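Local coordinates for protein 6-phosphogluconate dehydrogenase, NAD-binding (Geobacter metallireducens, PDB 3PEF) that probably reduces succinic semialdehyde to gamma-hydroxybutyrate with an NADP(H) cofactor, as a member of the beta-hydroxyacid dehydrogenase family, at residues D98-T101 with S102-G106. The protein carries 2 engineered substitutions. Sequence-based numbering, arbitrary orientation.
Sequences DPAT and SQRIG
R104 reaches back along its helix to A100 and T101, one turn nearer the N-terminus. Its side chain has two deposited conformers, and one is described here. Its CB lies 3.2 Å from A100 O, the carbonyl that also accepts the bond from R104 N. CG stands anti to the backbone N (chi1 -166°), and the chain then bends at chi3 (-66°). In this conformer the bend brings the guanidinium back over the first turn. NE and CZ come over A100 O, which sits over the centre of the guanidinium, 3.7 Å from its plane. NH2 comes against the methyl CB of A100. NH1 lies 3.5 Å from T101 CA and also forms a salt bridge with E72. Water 1, at the guanidinium edge and in its plane, accepts from NH1 and donates to D98 OD2 (2.7 Å). So placed, R104 is linked to the D98 carboxylate through water.

D98 is the N-cap of helix 99-111, the crossover helix between strands 90-93 and 115-122 in the Rossmann-type nucleotide-binding domain. T101 OG1 donates to D98 OD1 (2.6 Å) on the syn side, 30° out of the carboxylate plane. T101 N gives a weak bond to OD2.

D98 O receives S102 N, P99 O receives Q103 N, and T101 O receives I105 N. S102 OG lies 3.1 Å from P99 O, and E118 OE2 is its other polar partner. Q103 lays its CG 3.2 Å from P99 O, and its NE2 bonds to V164 O. On the side facing helix 68-76, I105 CD1 runs alongside T101 CG2 at 3.9 Å, where I105 touches A71 and C75.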
loop_
_atom_site.group_PDB
_atom_site.type_symbol
_atom_site.label_atom_id
_atom_site.label_comp_id
_atom_site.label_asym_id
_atom_site.label_seq_id
_atom_site.Cartn_x
_atom_site.Cartn_y
_atom_site.Cartn_z
ATOM N N ASP A 98 -5.802 1.509 -23.073
ATOM C CA ASP A 98 -4.632 0.646 -22.924
ATOM C C ASP A 98 -4.093 0.286 -24.297
ATOM O O ASP A 98 -4.833 0.312 -25.282
ATOM C CB ASP A 98 -4.980 -0.624 -22.151
ATOM C CG ASP A 98 -6.094 -1.422 -22.807
ATOM O OD1 ASP A 98 -7.233 -0.915 -22.885
ATOM O OD2 ASP A 98 -5.829 -2.552 -23.250
ATOM N N PRO A 99 -2.799 -0.053 -24.368
ATOM C CA PRO A 99 -2.166 -0.407 -25.644
ATOM C C PRO A 99 -2.945 -1.471 -26.408
ATOM O O PRO A 99 -3.081 -1.364 -27.620
ATOM C CB PRO A 99 -0.810 -0.994 -25.221
ATOM C CG PRO A 99 -0.544 -0.435 -23.882
ATOM C CD PRO A 99 -1.883 -0.205 -23.227
ATOM N N ALA A 100 -3.432 -2.506 -25.734
ATOM C CA ALA A 100 -4.050 -3.585 -26.498
ATOM C C ALA A 100 -5.364 -3.125 -27.135
ATOM O O ALA A 100 -5.740 -3.572 -28.228
ATOM C CB ALA A 100 -4.253 -4.809 -25.633
ATOM N N THR A 101 -6.072 -2.220 -26.463
ATOM C CA THR A 101 -7.284 -1.675 -27.061
ATOM C C THR A 101 -6.985 -0.886 -28.333
ATOM O O THR A 101 -7.601 -1.119 -29.369
ATOM C CB THR A 101 -8.034 -0.775 -26.079
ATOM O OG1 THR A 101 -8.522 -1.580 -25.008
ATOM C CG2 THR A 101 -9.186 -0.080 -26.769
ATOM N N SER A 102 -6.036 0.040 -28.267
ATOM C CA SER A 102 -5.756 0.851 -29.443
ATOM C C SER A 102 -5.210 -0.005 -30.596
ATOM O O SER A 102 -5.534 0.230 -31.760
ATOM C CB SER A 102 -4.815 2.005 -29.114
ATOM O OG SER A 102 -3.542 1.514 -28.771
ATOM N N GLN A 103 -4.413 -1.022 -30.278
ATOM C CA GLN A 103 -3.894 -1.903 -31.325
ATOM C C GLN A 103 -5.022 -2.696 -32.005
ATOM O O GLN A 103 -5.042 -2.849 -33.227
ATOM C CB GLN A 103 -2.827 -2.847 -30.755
ATOM C CG GLN A 103 -1.547 -2.143 -30.329
ATOM C CD GLN A 103 -0.624 -3.043 -29.517
ATOM O OE1 GLN A 103 -1.062 -4.007 -28.898
ATOM N NE2 GLN A 103 0.662 -2.725 -29.522
ATOM N N ARG A 104 -5.946 -3.190 -31.185
ATOM C CA ARG A 104 -7.136 -3.913 -31.621
ATOM C C ARG A 104 -7.931 -3.071 -32.623
ATOM O O ARG A 104 -8.305 -3.520 -33.717
ATOM C CB ARG A 104 -7.986 -4.175 -30.371
ATOM C CG ARG A 104 -9.113 -5.184 -30.473
ATOM C CD ARG A 104 -9.712 -5.425 -29.069
ATOM N NE ARG A 104 -8.749 -6.081 -28.183
ATOM C CZ ARG A 104 -8.461 -5.705 -26.939
ATOM N NH1 ARG A 104 -9.060 -4.658 -26.384
ATOM N NH2 ARG A 104 -7.562 -6.388 -26.243
ATOM N N ILE A 105 -8.209 -1.835 -32.221
ATOM C CA ILE A 105 -8.941 -0.926 -33.068
ATOM C C ILE A 105 -8.195 -0.666 -34.380
ATOM O O ILE A 105 -8.769 -0.758 -35.474
ATOM C CB ILE A 105 -9.193 0.409 -32.339
ATOM C CG1 ILE A 105 -10.261 0.218 -31.258
ATOM C CG2 ILE A 105 -9.624 1.459 -33.329
ATOM C CD1 ILE A 105 -10.261 1.323 -30.194
ATOM N N GLY A 106 -6.916 -0.334 -34.270
ATOM C CA GLY A 106 -6.112 -0.051 -35.445
ATOM C C GLY A 106 -6.084 -1.197 -36.438
ATOM O O GLY A 106 -6.157 -0.974 -37.642
HETATM O O HOH W 1 -7.502 -4.527 -23.990
#